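Local coordinates for protein acyl-coenzyme A oxidase acox-1.1 (Caenorhabditis elegans, PDB 5K3H) that catalyses the FAD-dependent desaturation of acyl-CoAs to 2-trans-enoyl-CoAs, with release of hydrogen peroxide, in the first step of peroxisomal beta-oxidation, at residues B[200-205]-B[251-256]; B[219-224]-B[229-234]; B[446-451]-B[533-538]; B[452-457]-B[461-466]. One frame throughout, in Å; residues are numbered along the deposited sequence.

Contact 1 of 4, residues B[200-205]-B[251-256]; sequences AVVVAH and GFLGFN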
loop_
_atom_site.group_PDB
_atom_site.type_symbol
_atom_site.label_atom_id
_atom_site.label_comp_id
_atom_site.label_asym_id
_atom_site.label_seq_id
_atom_site.Cartn_x
_atom_site.Cartn_y
_atom_site.Cartn_z
ATOM N N ALA B 200 31.739 -10.431 0.101
ATOM C CA ALA B 200 30.837 -9.779 -0.846
ATOM C C ALA B 200 31.535 -9.575 -2.180
ATOM O O ALA B 200 32.741 -9.346 -2.236
ATOM C CB ALA B 200 30.341 -8.428 -0.320
ATOM N N VAL B 201 30.772 -9.645 -3.260
ATOM C CA VAL B 201 31.243 -9.103 -4.529
ATOM C C VAL B 201 30.873 -7.620 -4.524
ATOM O O VAL B 201 29.695 -7.263 -4.431
ATOM C CB VAL B 201 30.625 -9.840 -5.729
ATOM C CG1 VAL B 201 31.054 -9.179 -7.039
ATOM C CG2 VAL B 201 30.982 -11.340 -5.720
ATOM N N VAL B 202 31.870 -6.752 -4.633
ATOM C CA VAL B 202 31.700 -5.319 -4.422
ATOM C C VAL B 202 31.946 -4.601 -5.740
ATOM O O VAL B 202 32.904 -4.917 -6.460
ATOM C CB VAL B 202 32.646 -4.811 -3.324
ATOM C CG1 VAL B 202 32.579 -3.290 -3.193
ATOM C CG2 VAL B 202 32.299 -5.484 -2.010
ATOM N N VAL B 203 31.064 -3.655 -6.073
ATOM C CA VAL B 203 31.200 -2.850 -7.281
ATOM C C VAL B 203 31.852 -1.525 -6.910
ATOM O O VAL B 203 31.442 -0.868 -5.947
ATOM C CB VAL B 203 29.845 -2.645 -7.973
ATOM C CG1 VAL B 203 30.033 -1.864 -9.245
ATOM C CG2 VAL B 203 29.217 -3.987 -8.287
ATOM N N ALA B 204 32.872 -1.140 -7.674
ATOM C CA ALA B 204 33.671 0.042 -7.391
ATOM C C ALA B 204 34.297 0.530 -8.690
ATOM O O ALA B 204 34.555 -0.257 -9.603
ATOM C CB ALA B 204 34.761 -0.258 -6.350
ATOM N N HIS B 205 34.563 1.832 -8.749
ATOM C CA HIS B 205 35.245 2.416 -9.894
ATOM C C HIS B 205 36.735 2.109 -9.861
ATOM O O HIS B 205 37.413 2.421 -8.874
ATOM C CB HIS B 205 35.028 3.924 -9.910
ATOM C CG HIS B 205 33.695 4.333 -10.451
ATOM N ND1 HIS B 205 33.411 5.630 -10.825
ATOM C CD2 HIS B 205 32.581 3.611 -10.712
ATOM C CE1 HIS B 205 32.173 5.688 -11.278
ATOM N NE2 HIS B 205 31.652 4.476 -11.226
ATOM N N GLY B 251 22.582 -4.043 4.805
ATOM C CA GLY B 251 23.737 -3.476 5.463
ATOM C C GLY B 251 24.356 -2.272 4.781
ATOM O O GLY B 251 24.148 -2.014 3.600
ATOM N N PHE B 252 25.175 -1.566 5.559
ATOM C CA PHE B 252 26.123 -0.577 5.062
ATOM C C PHE B 252 27.547 -1.119 5.138
ATOM O O PHE B 252 27.846 -2.030 5.915
ATOM C CB PHE B 252 26.040 0.749 5.840
ATOM C CG PHE B 252 26.318 0.630 7.322
ATOM C CD1 PHE B 252 27.617 0.630 7.811
ATOM C CD2 PHE B 252 25.268 0.572 8.237
ATOM C CE1 PHE B 252 27.863 0.544 9.187
ATOM C CE2 PHE B 252 25.516 0.482 9.612
ATOM C CZ PHE B 252 26.809 0.472 10.081
ATOM N N LEU B 253 28.426 -0.542 4.311
ATOM C CA LEU B 253 29.802 -0.999 4.190
ATOM C C LEU B 253 30.696 0.137 3.733
ATOM O O LEU B 253 30.454 0.726 2.670
ATOM C CB LEU B 253 29.914 -2.157 3.195
ATOM C CG LEU B 253 31.294 -2.663 2.760
ATOM C CD1 LEU B 253 32.096 -3.220 3.934
ATOM C CD2 LEU B 253 31.143 -3.704 1.657
ATOM N N GLY B 254 31.751 0.395 4.505
ATOM C CA GLY B 254 32.751 1.374 4.132
ATOM C C GLY B 254 34.145 0.793 4.247
ATOM O O GLY B 254 34.411 -0.080 5.070
ATOM N N PHE B 255 35.032 1.272 3.382
ATOM C CA PHE B 255 36.424 0.841 3.333
ATOM C C PHE B 255 37.323 2.022 3.667
ATOM O O PHE B 255 37.128 3.127 3.132
ATOM C CB PHE B 255 36.803 0.329 1.952
ATOM C CG PHE B 255 35.887 -0.719 1.424
ATOM C CD1 PHE B 255 36.020 -2.047 1.829
ATOM C CD2 PHE B 255 34.890 -0.380 0.511
ATOM C CE1 PHE B 255 35.175 -3.027 1.343
ATOM C CE2 PHE B 255 34.029 -1.351 0.012
ATOM C CZ PHE B 255 34.171 -2.678 0.425
ATOM N N ASN B 256 38.318 1.782 4.522
ATOM C CA ASN B 256 39.382 2.756 4.810
ATOM C C ASN B 256 40.674 2.212 4.207
ATOM O O ASN B 256 41.426 1.496 4.867
ATOM C CB ASN B 256 39.520 2.993 6.317
ATOM C CG ASN B 256 40.508 4.104 6.654
ATOM O OD1 ASN B 256 40.912 4.887 5.782
ATOM N ND2 ASN B 256 40.858 4.217 7.952
#
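Val202, Phe255 and Leu253 carry this contact, and in each the CB is directed at the opposing strand. Val202 is the hub, its two methyls doing different work. CG1 meets the far end of the Phe255 ring, lying 4.0 Å from both CZ and CE2 of Phe255, so it sits astride one ring bond instead of touching a single atom. Its approach is oblique, neither squarely over the ring nor in line with its rim. CG2 of Val202 is 4.2 Å from Phe255 CZ and, at the same 4.2 Å, from CD2 of Leu253; it therefore fills the angle between the two larger side chains. The branching is set by the first torsion: with CG1 trans to the backbone N (chi1 174°), CG2 stands beside the backbone N of Val202 and anti to its carbonyl carbon. Phe255 has CG trans to its own carbonyl carbon (chi1 -53°), and its ring reaches toward Val202 from the opposite direction. The backbones stay well apart, the closest CA atoms, those of Val202 and Leu253, separated by 9.8 Å. This spacing excludes strand pairing, and the contact is purely apolar and buried. Val202 pairs by backbone hydrogen bonds with Phe218 of strand 211-221, whereas strand 251-255 belongs to a separate antiparallel sheet with 187-188 and 234-238. The side chain of Val202 packs on FAD-binding Ala150. Ile234 covers Leu253 and Phe255 from the adjacent strand. Face-to-face packing of side chains from two separate sheets is the arrangement of the central beta domain of the acyl-CoA oxidase and dehydrogenase fold, which here contributes to the FAD site.

Contact 2 of 4, residues B[219-224]-B[229-234]; sequences MVPLRD and KPLPGI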
loop_
_atom_site.group_PDB
_atom_site.type_symbol
_atom_site.label_atom_id
_atom_site.label_comp_id
_atom_site.label_asym_id
_atom_site.label_seq_id
_atom_site.Cartn_x
_atom_site.Cartn_y
_atom_site.Cartn_z
ATOM N N MET B 219 36.079 -9.584 -5.529
ATOM C CA MET B 219 35.810 -10.427 -4.376
ATOM C C MET B 219 36.453 -9.767 -3.167
ATOM O O MET B 219 37.627 -9.402 -3.215
ATOM C CB MET B 219 36.355 -11.841 -4.596
ATOM C CG MET B 219 36.150 -12.771 -3.413
ATOM S SD MET B 219 34.397 -12.995 -2.986
ATOM C CE MET B 219 33.923 -14.087 -4.305
ATOM N N VAL B 220 35.670 -9.551 -2.106
ATOM C CA VAL B 220 36.119 -8.801 -0.942
ATOM C C VAL B 220 35.808 -9.568 0.339
ATOM O O VAL B 220 34.639 -9.839 0.627
ATOM C CB VAL B 220 35.494 -7.396 -0.874
ATOM C CG1 VAL B 220 36.056 -6.623 0.316
ATOM C CG2 VAL B 220 35.740 -6.638 -2.156
ATOM N N PRO B 221 36.815 -9.983 1.117
ATOM C CA PRO B 221 36.538 -10.495 2.465
ATOM C C PRO B 221 36.153 -9.365 3.392
ATOM O O PRO B 221 36.792 -8.307 3.408
ATOM C CB PRO B 221 37.856 -11.142 2.899
ATOM C CG PRO B 221 38.889 -10.553 2.038
ATOM C CD PRO B 221 38.243 -10.088 0.759
ATOM N N LEU B 222 35.114 -9.612 4.184
ATOM C CA LEU B 222 34.538 -8.611 5.071
ATOM C C LEU B 222 34.786 -8.888 6.539
ATOM O O LEU B 222 35.013 -7.954 7.303
ATOM C CB LEU B 222 33.021 -8.522 4.855
ATOM C CG LEU B 222 32.545 -8.361 3.424
ATOM C CD1 LEU B 222 31.019 -8.481 3.391
ATOM C CD2 LEU B 222 33.054 -7.038 2.880
ATOM N N ARG B 223 34.686 -10.148 6.951
ATOM C CA ARG B 223 34.820 -10.560 8.339
ATOM C C ARG B 223 35.738 -11.770 8.418
ATOM O O ARG B 223 35.854 -12.551 7.468
ATOM C CB ARG B 223 33.463 -10.910 8.966
ATOM C CG ARG B 223 32.505 -9.740 9.081
ATOM C CD ARG B 223 31.097 -10.225 9.412
ATOM N NE ARG B 223 30.144 -9.129 9.576
ATOM C CZ ARG B 223 29.836 -8.555 10.736
ATOM N NH1 ARG B 223 30.401 -8.984 11.861
ATOM N NH2 ARG B 223 28.954 -7.559 10.770
ATOM N N ASP B 224 36.420 -11.890 9.552
ATOM C CA ASP B 224 37.281 -13.037 9.801
ATOM C C ASP B 224 36.477 -14.331 9.796
ATOM O O ASP B 224 35.416 -14.415 10.416
ATOM C CB ASP B 224 37.993 -12.861 11.131
ATOM C CG ASP B 224 38.911 -14.013 11.444
ATOM O OD1 ASP B 224 38.520 -14.895 12.257
ATOM O OD2 ASP B 224 40.017 -14.031 10.857
ATOM N N LYS B 229 34.482 -11.330 13.102
ATOM C CA LYS B 229 34.493 -9.903 13.387
ATOM C C LYS B 229 34.941 -9.126 12.144
ATOM O O LYS B 229 35.590 -9.691 11.246
ATOM C CB LYS B 229 35.429 -9.604 14.556
ATOM C CG LYS B 229 34.986 -10.218 15.862
ATOM C CD LYS B 229 36.100 -10.143 16.896
ATOM C CE LYS B 229 35.664 -10.770 18.220
ATOM N NZ LYS B 229 36.670 -10.633 19.318
ATOM N N PRO B 230 34.599 -7.842 12.033
ATOM C CA PRO B 230 34.970 -7.084 10.827
ATOM C C PRO B 230 36.478 -6.955 10.686
ATOM O O PRO B 230 37.163 -6.574 11.632
ATOM C CB PRO B 230 34.314 -5.716 11.056
ATOM C CG PRO B 230 33.175 -5.993 11.997
ATOM C CD PRO B 230 33.613 -7.136 12.867
ATOM N N LEU B 231 36.991 -7.215 9.475
ATOM C CA LEU B 231 38.420 -7.099 9.197
ATOM C C LEU B 231 38.881 -5.636 9.258
ATOM O O LEU B 231 38.072 -4.716 9.137
ATOM C CB LEU B 231 38.751 -7.711 7.834
ATOM C CG LEU B 231 38.567 -9.233 7.738
ATOM C CD1 LEU B 231 38.779 -9.769 6.331
ATOM C CD2 LEU B 231 39.491 -9.941 8.726
ATOM N N PRO B 232 40.178 -5.392 9.496
ATOM C CA PRO B 232 40.637 -4.001 9.656
ATOM C C PRO B 232 40.354 -3.152 8.425
ATOM O O PRO B 232 40.588 -3.567 7.290
ATOM C CB PRO B 232 42.143 -4.151 9.920
ATOM C CG PRO B 232 42.283 -5.494 10.481
ATOM C CD PRO B 232 41.276 -6.343 9.758
ATOM N N GLY B 233 39.836 -1.952 8.665
ATOM C CA GLY B 233 39.469 -1.054 7.598
ATOM C C GLY B 233 38.061 -1.235 7.094
ATOM O O GLY B 233 37.675 -0.547 6.137
ATOM N N ILE B 234 37.300 -2.158 7.685
ATOM C CA ILE B 234 35.936 -2.473 7.271
ATOM C C ILE B 234 34.961 -1.893 8.285
ATOM O O ILE B 234 34.951 -2.310 9.451
ATOM C CB ILE B 234 35.734 -3.984 7.140
ATOM C CG1 ILE B 234 36.638 -4.520 6.027
ATOM C CG2 ILE B 234 34.273 -4.320 6.938
ATOM C CD1 ILE B 234 36.272 -4.054 4.651
#
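The guanidinium group of Arg223 has CG of Pro230 over one face, while CA of Lys229 comes to it obliquely. The nearest atoms of Arg223 and Pro230 are NH1 and CD, 3.8 Å apart, and the side chains run alongside each other in the same direction. Arg223 is further held by NH1 to His228 O and NH2 to Gly194 O. The underlying motif is a single antiparallel bridge within the connection between strands 211-221 and 234-238, closing the short loop from Asp224 to Lys229. Arg223 and Pro230 form its non-hydrogen-bonded pair, as the two flanking bonds prove: Leu231 N donates to Leu222 O at 3.0 Å, almost straight (175°), and Asp224 N donates to Lys229 O at 2.9 Å. Lys229 O also receives a CH contact from CA of Arg223. Next to the bridge, Leu231 turns its CB toward the opposing segment; with CG trans to the carbonyl carbon (chi1 -67°), its methyls part, CD2 going to the backbone of Asp224. A type II turn from Leu231 to Ile234, with Gly233 at positive phi, brings CG2 of Ile234 to 3.7 Å from Leu222 O. The other methyl of Leu231, CD1, rests 3.8 Å from CB of Pro221.

Contact 3 of 4, residues B[446-451]-B[533-538]; sequences RYLVKS and RASRLH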
loop_
_atom_site.group_PDB
_atom_site.type_symbol
_atom_site.label_atom_id
_atom_site.label_comp_id
_atom_site.label_asym_id
_atom_site.label_seq_id
_atom_site.Cartn_x
_atom_site.Cartn_y
_atom_site.Cartn_z
ATOM N N ARG B 446 13.677 5.016 -24.211
ATOM C CA ARG B 446 14.743 5.299 -25.175
ATOM C C ARG B 446 14.667 4.358 -26.368
ATOM O O ARG B 446 14.808 4.788 -27.522
ATOM C CB ARG B 446 16.118 5.221 -24.496
ATOM C CG ARG B 446 16.370 6.328 -23.460
ATOM C CD ARG B 446 17.857 6.648 -23.285
ATOM N NE ARG B 446 18.053 7.898 -22.533
ATOM C CZ ARG B 446 18.046 9.128 -23.070
ATOM N NH1 ARG B 446 17.866 9.301 -24.376
ATOM N NH2 ARG B 446 18.220 10.198 -22.302
ATOM N N TYR B 447 14.417 3.074 -26.100
ATOM C CA TYR B 447 14.296 2.079 -27.154
ATOM C C TYR B 447 13.049 2.295 -28.010
ATOM O O TYR B 447 13.081 2.060 -29.221
ATOM C CB TYR B 447 14.305 0.691 -26.529
ATOM C CG TYR B 447 14.042 -0.422 -27.501
ATOM C CD1 TYR B 447 14.992 -0.778 -28.433
ATOM C CD2 TYR B 447 12.852 -1.147 -27.450
ATOM C CE1 TYR B 447 14.761 -1.805 -29.324
ATOM C CE2 TYR B 447 12.611 -2.177 -28.321
ATOM C CZ TYR B 447 13.576 -2.498 -29.257
ATOM O OH TYR B 447 13.363 -3.517 -30.147
ATOM N N LEU B 448 11.930 2.683 -27.404
ATOM C CA LEU B 448 10.745 2.949 -28.219
ATOM C C LEU B 448 10.913 4.217 -29.044
ATOM O O LEU B 448 10.387 4.302 -30.157
ATOM C CB LEU B 448 9.488 3.053 -27.352
ATOM C CG LEU B 448 8.954 1.805 -26.645
ATOM C CD1 LEU B 448 7.833 2.243 -25.738
ATOM C CD2 LEU B 448 8.510 0.716 -27.618
ATOM N N VAL B 449 11.636 5.212 -28.523
ATOM C CA VAL B 449 11.894 6.427 -29.291
ATOM C C VAL B 449 12.823 6.139 -30.470
ATOM O O VAL B 449 12.608 6.640 -31.581
ATOM C CB VAL B 449 12.448 7.528 -28.374
ATOM C CG1 VAL B 449 13.023 8.642 -29.196
ATOM C CG2 VAL B 449 11.342 8.056 -27.507
ATOM N N LYS B 450 13.877 5.348 -30.245
ATOM C CA LYS B 450 14.721 4.893 -31.348
ATOM C C LYS B 450 13.902 4.146 -32.399
ATOM O O LYS B 450 14.197 4.219 -33.600
ATOM C CB LYS B 450 15.824 3.983 -30.828
ATOM C CG LYS B 450 16.624 3.349 -31.946
ATOM C CD LYS B 450 17.493 2.196 -31.429
ATOM C CE LYS B 450 16.776 0.846 -31.678
ATOM N NZ LYS B 450 17.534 -0.324 -31.136
ATOM N N SER B 451 12.921 3.351 -31.954
ATOM C CA SER B 451 12.041 2.635 -32.877
ATOM C C SER B 451 11.068 3.579 -33.602
ATOM O O SER B 451 10.709 3.338 -34.764
ATOM C CB SER B 451 11.297 1.535 -32.114
ATOM O OG SER B 451 12.238 0.686 -31.469
ATOM N N ARG B 533 4.247 6.716 -20.205
ATOM C CA ARG B 533 2.950 6.168 -20.585
ATOM C C ARG B 533 3.091 5.206 -21.759
ATOM O O ARG B 533 2.470 4.136 -21.776
ATOM C CB ARG B 533 1.981 7.306 -20.920
ATOM C CG ARG B 533 1.505 8.086 -19.702
ATOM C CD ARG B 533 0.633 9.316 -20.037
ATOM N NE ARG B 533 0.163 9.924 -18.785
ATOM C CZ ARG B 533 -0.226 11.184 -18.637
ATOM N NH1 ARG B 533 -0.218 12.012 -19.674
ATOM N NH2 ARG B 533 -0.611 11.619 -17.443
ATOM N N ALA B 534 3.923 5.566 -22.739
ATOM C CA ALA B 534 4.144 4.707 -23.893
ATOM C C ALA B 534 4.816 3.398 -23.499
ATOM O O ALA B 534 4.478 2.328 -24.031
ATOM C CB ALA B 534 4.989 5.448 -24.914
ATOM N N SER B 535 5.798 3.468 -22.594
ATOM C CA SER B 535 6.518 2.272 -22.177
ATOM C C SER B 535 5.589 1.291 -21.471
ATOM O O SER B 535 5.713 0.069 -21.637
ATOM C CB SER B 535 7.686 2.664 -21.267
ATOM O OG SER B 535 8.494 3.664 -21.863
ATOM N N ARG B 536 4.668 1.814 -20.657
ATOM C CA ARG B 536 3.685 0.981 -19.962
ATOM C C ARG B 536 2.693 0.333 -20.932
ATOM O O ARG B 536 2.356 -0.848 -20.799
ATOM C CB ARG B 536 2.937 1.824 -18.925
ATOM C CG ARG B 536 3.791 2.265 -17.755
ATOM C CD ARG B 536 2.939 2.788 -16.601
ATOM N NE ARG B 536 3.723 3.592 -15.675
ATOM C CZ ARG B 536 3.764 4.919 -15.687
ATOM N NH1 ARG B 536 3.027 5.581 -16.560
ATOM N NH2 ARG B 536 4.529 5.583 -14.826
ATOM N N LEU B 537 2.157 1.103 -21.880
ATOM C CA LEU B 537 1.212 0.518 -22.826
ATOM C C LEU B 537 1.875 -0.593 -23.633
ATOM O O LEU B 537 1.279 -1.642 -23.878
ATOM C CB LEU B 537 0.640 1.612 -23.731
ATOM C CG LEU B 537 -0.265 2.651 -23.046
ATOM C CD1 LEU B 537 -0.532 3.813 -23.960
ATOM C CD2 LEU B 537 -1.593 2.015 -22.605
ATOM N N HIS B 538 3.122 -0.384 -24.031
ATOM C CA HIS B 538 3.849 -1.403 -24.771
ATOM C C HIS B 538 4.036 -2.657 -23.922
ATOM O O HIS B 538 3.814 -3.785 -24.395
ATOM C CB HIS B 538 5.183 -0.805 -25.212
ATOM C CG HIS B 538 6.135 -1.796 -25.789
ATOM N ND1 HIS B 538 6.098 -2.174 -27.117
ATOM C CD2 HIS B 538 7.187 -2.450 -25.232
ATOM C CE1 HIS B 538 7.072 -3.038 -27.345
ATOM N NE2 HIS B 538 7.750 -3.216 -26.221
#
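Leu448 reaches across to His538 and lays one methyl on its imidazole. CD2 of Leu448 stands 3.9 Å from the centroid of the His538 ring and only 12° off the ring normal, a CH-pi contact over the face, with His538 ND1 the nearest ring atom. The torsions of both residues bring this about. In Leu448, CG is trans to the carbonyl carbon (chi1 -68°), the second torsion is extended, and the methyls fork over the neighbouring helix. In His538, CG is instead trans to the backbone N, while a second torsion near a right angle presents the ring broadside. ND1 of His538 is hydrogen-bonded to Tyr469 OH, which helps to fix the rotation of the ring. The other branch, CD1 of Leu448, drops onto the helix backbone, 3.8 Å from Ala534 O and an equal 3.8 Å from Ser535 CA. The helices meet at 90°, with 10.1 Å between the axes of the two segments, as two members of the helical C-terminal part of the acyl-CoA oxidase fold. Arg533, Ala534, Ser535 and Arg536 belong to the ATP site shared between the dimer partners, so Leu448 packs directly on two of these residues, Ala534 and Ser535. Ser535 OG has hydrogen-bond partners in both helices, Leu531 O and Leu441 O. Within segment 446-451, Ser451 OG donates to Tyr447 O at 2.8 Å; Ser451 N donates to the same oxygen from the opposite face of its plane. That hydroxyl also lies over the centre of the Tyr447 ring, whose OH is hydrogen-bonded to Asp382 OD2.

Contact 4 of 4, residues B[452-457]-B[461-466]; sequences AALVKS and SQLGPL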
loop_
_atom_site.group_PDB
_atom_site.type_symbol
_atom_site.label_atom_id
_atom_site.label_comp_id
_atom_site.label_asym_id
_atom_site.label_seq_id
_atom_site.Cartn_x
_atom_site.Cartn_y
_atom_site.Cartn_z
ATOM N N ALA B 452 10.576 4.618 -32.914
ATOM C CA ALA B 452 9.751 5.620 -33.583
ATOM C C ALA B 452 10.552 6.368 -34.643
ATOM O O ALA B 452 10.005 6.760 -35.680
ATOM C CB ALA B 452 9.172 6.603 -32.566
ATOM N N ALA B 453 11.846 6.595 -34.389
ATOM C CA ALA B 453 12.704 7.261 -35.369
ATOM C C ALA B 453 12.870 6.421 -36.634
ATOM O O ALA B 453 12.877 6.965 -37.748
ATOM C CB ALA B 453 14.063 7.579 -34.753
ATOM N N LEU B 454 13.027 5.099 -36.487
ATOM C CA LEU B 454 13.071 4.229 -37.660
ATOM C C LEU B 454 11.801 4.362 -38.485
ATOM O O LEU B 454 11.859 4.503 -39.713
ATOM C CB LEU B 454 13.279 2.770 -37.253
ATOM C CG LEU B 454 14.607 2.281 -36.670
ATOM C CD1 LEU B 454 14.492 0.832 -36.274
ATOM C CD2 LEU B 454 15.674 2.404 -37.716
ATOM N N VAL B 455 10.639 4.334 -37.824
ATOM C CA VAL B 455 9.367 4.404 -38.544
ATOM C C VAL B 455 9.270 5.708 -39.326
ATOM O O VAL B 455 8.995 5.704 -40.531
ATOM C CB VAL B 455 8.177 4.240 -37.578
ATOM C CG1 VAL B 455 6.864 4.494 -38.312
ATOM C CG2 VAL B 455 8.175 2.848 -36.954
ATOM N N LYS B 456 9.514 6.840 -38.658
ATOM C CA LYS B 456 9.355 8.139 -39.309
ATOM C C LYS B 456 10.244 8.257 -40.542
ATOM O O LYS B 456 9.836 8.840 -41.555
ATOM C CB LYS B 456 9.655 9.276 -38.326
ATOM C CG LYS B 456 9.695 10.649 -38.988
ATOM C CD LYS B 456 10.174 11.767 -38.051
ATOM C CE LYS B 456 9.085 12.205 -37.072
ATOM N NZ LYS B 456 9.505 13.426 -36.311
ATOM N N SER B 457 11.452 7.702 -40.486
ATOM C CA SER B 457 12.418 7.844 -41.566
ATOM C C SER B 457 12.317 6.738 -42.613
ATOM O O SER B 457 13.254 6.563 -43.397
ATOM C CB SER B 457 13.837 7.919 -40.994
ATOM O OG SER B 457 14.199 6.701 -40.392
ATOM N N SER B 461 10.922 -1.565 -41.806
ATOM C CA SER B 461 11.358 -2.940 -42.001
ATOM C C SER B 461 12.509 -3.316 -41.083
ATOM O O SER B 461 12.751 -4.509 -40.896
ATOM C CB SER B 461 11.767 -3.158 -43.459
ATOM O OG SER B 461 12.952 -2.435 -43.757
ATOM N N GLN B 462 13.184 -2.338 -40.464
ATOM C CA GLN B 462 14.314 -2.637 -39.588
ATOM C C GLN B 462 13.913 -2.893 -38.136
ATOM O O GLN B 462 14.786 -3.204 -37.315
ATOM C CB GLN B 462 15.344 -1.496 -39.630
ATOM C CG GLN B 462 15.920 -1.288 -41.020
ATOM C CD GLN B 462 17.066 -0.293 -41.084
ATOM O OE1 GLN B 462 17.410 0.362 -40.100
ATOM N NE2 GLN B 462 17.625 -0.132 -42.276
ATOM N N LEU B 463 12.618 -2.826 -37.823
ATOM C CA LEU B 463 12.131 -2.994 -36.460
ATOM C C LEU B 463 12.224 -4.454 -36.023
ATOM O O LEU B 463 11.929 -5.367 -36.796
ATOM C CB LEU B 463 10.682 -2.522 -36.374
ATOM C CG LEU B 463 10.359 -1.033 -36.514
ATOM C CD1 LEU B 463 8.892 -0.815 -36.884
ATOM C CD2 LEU B 463 10.653 -0.326 -35.216
ATOM N N GLY B 464 12.649 -4.670 -34.776
ATOM C CA GLY B 464 12.613 -5.988 -34.167
ATOM C C GLY B 464 11.206 -6.544 -34.046
ATOM O O GLY B 464 10.219 -5.821 -34.195
ATOM N N PRO B 465 11.080 -7.850 -33.798
ATOM C CA PRO B 465 9.729 -8.448 -33.779
ATOM C C PRO B 465 8.821 -7.924 -32.677
ATOM O O PRO B 465 7.615 -7.775 -32.901
ATOM C CB PRO B 465 10.017 -9.950 -33.616
ATOM C CG PRO B 465 11.397 -10.038 -33.070
ATOM C CD PRO B 465 12.139 -8.858 -33.630
ATOM N N LEU B 466 9.355 -7.639 -31.491
ATOM C CA LEU B 466 8.533 -7.147 -30.391
ATOM C C LEU B 466 8.086 -5.702 -30.604
ATOM O O LEU B 466 7.242 -5.190 -29.858
ATOM C CB LEU B 466 9.307 -7.297 -29.088
ATOM C CG LEU B 466 9.702 -8.742 -28.761
ATOM C CD1 LEU B 466 10.498 -8.837 -27.467
ATOM C CD2 LEU B 466 8.455 -9.607 -28.703
#
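Leu454, near the end of helix 437-456, turns its CB toward the returning chain and meets two consecutive residues there. Its CD2 lies 3.6 Å from OE1 of Gln462, a van der Waals contact in which the two side chains cross at about a right angle. Its CD1 lies 4.1 Å from CD2 of Leu463, and here the leucines slide past one another in opposite directions. Gln462 is stretched beyond CG, which carries OE1 to CD2 of Leu454. Val455 follows and takes the other branch of Leu463: CG2 of Val455 and CD1 of Leu463 are 3.7 Å apart. This methyl of Val455 is trans to the carbonyl carbon because CG1 holds the place trans to the backbone N (chi1 173°). Leu463 is thus straddled by adjacent helix residues, one per methyl. At Ser457, the first residue to leave helical backbone angles, OG donates to Ala453 O at 3.0 Å, while Ser457 N reaches the same oxygen from the opposite face of its plane. The site lies at the protein surface, away from the cofactor and nucleotide sites. The loop folds back so that Gln462 and Leu463 pack on Leu454 and Val455 of the last helical turn, a chain reversal starting the connection to helix 489-515.

Overall arrangement
The four contacts form two pairs in different parts of the subunit. Contacts 1 and 2 have centres 10 Å apart in the beta domain; strands 199-208 and 211-221 are neighbours in one sheet, and contact 2 falls between the two segments of contact 1 along the chain. Ile234 of contact 2 packs on Phe255 of contact 1. Contacts 3 and 4, with centres 12 Å apart, share helix 437-456, and contact 4 likewise lies in sequence between the segments of contact 3. The pairs come in series, their centres 35 to 51 Å apart without touching. One pair therefore lies in the FAD-binding beta region, the other in the helical region that supplies ATP-site residues.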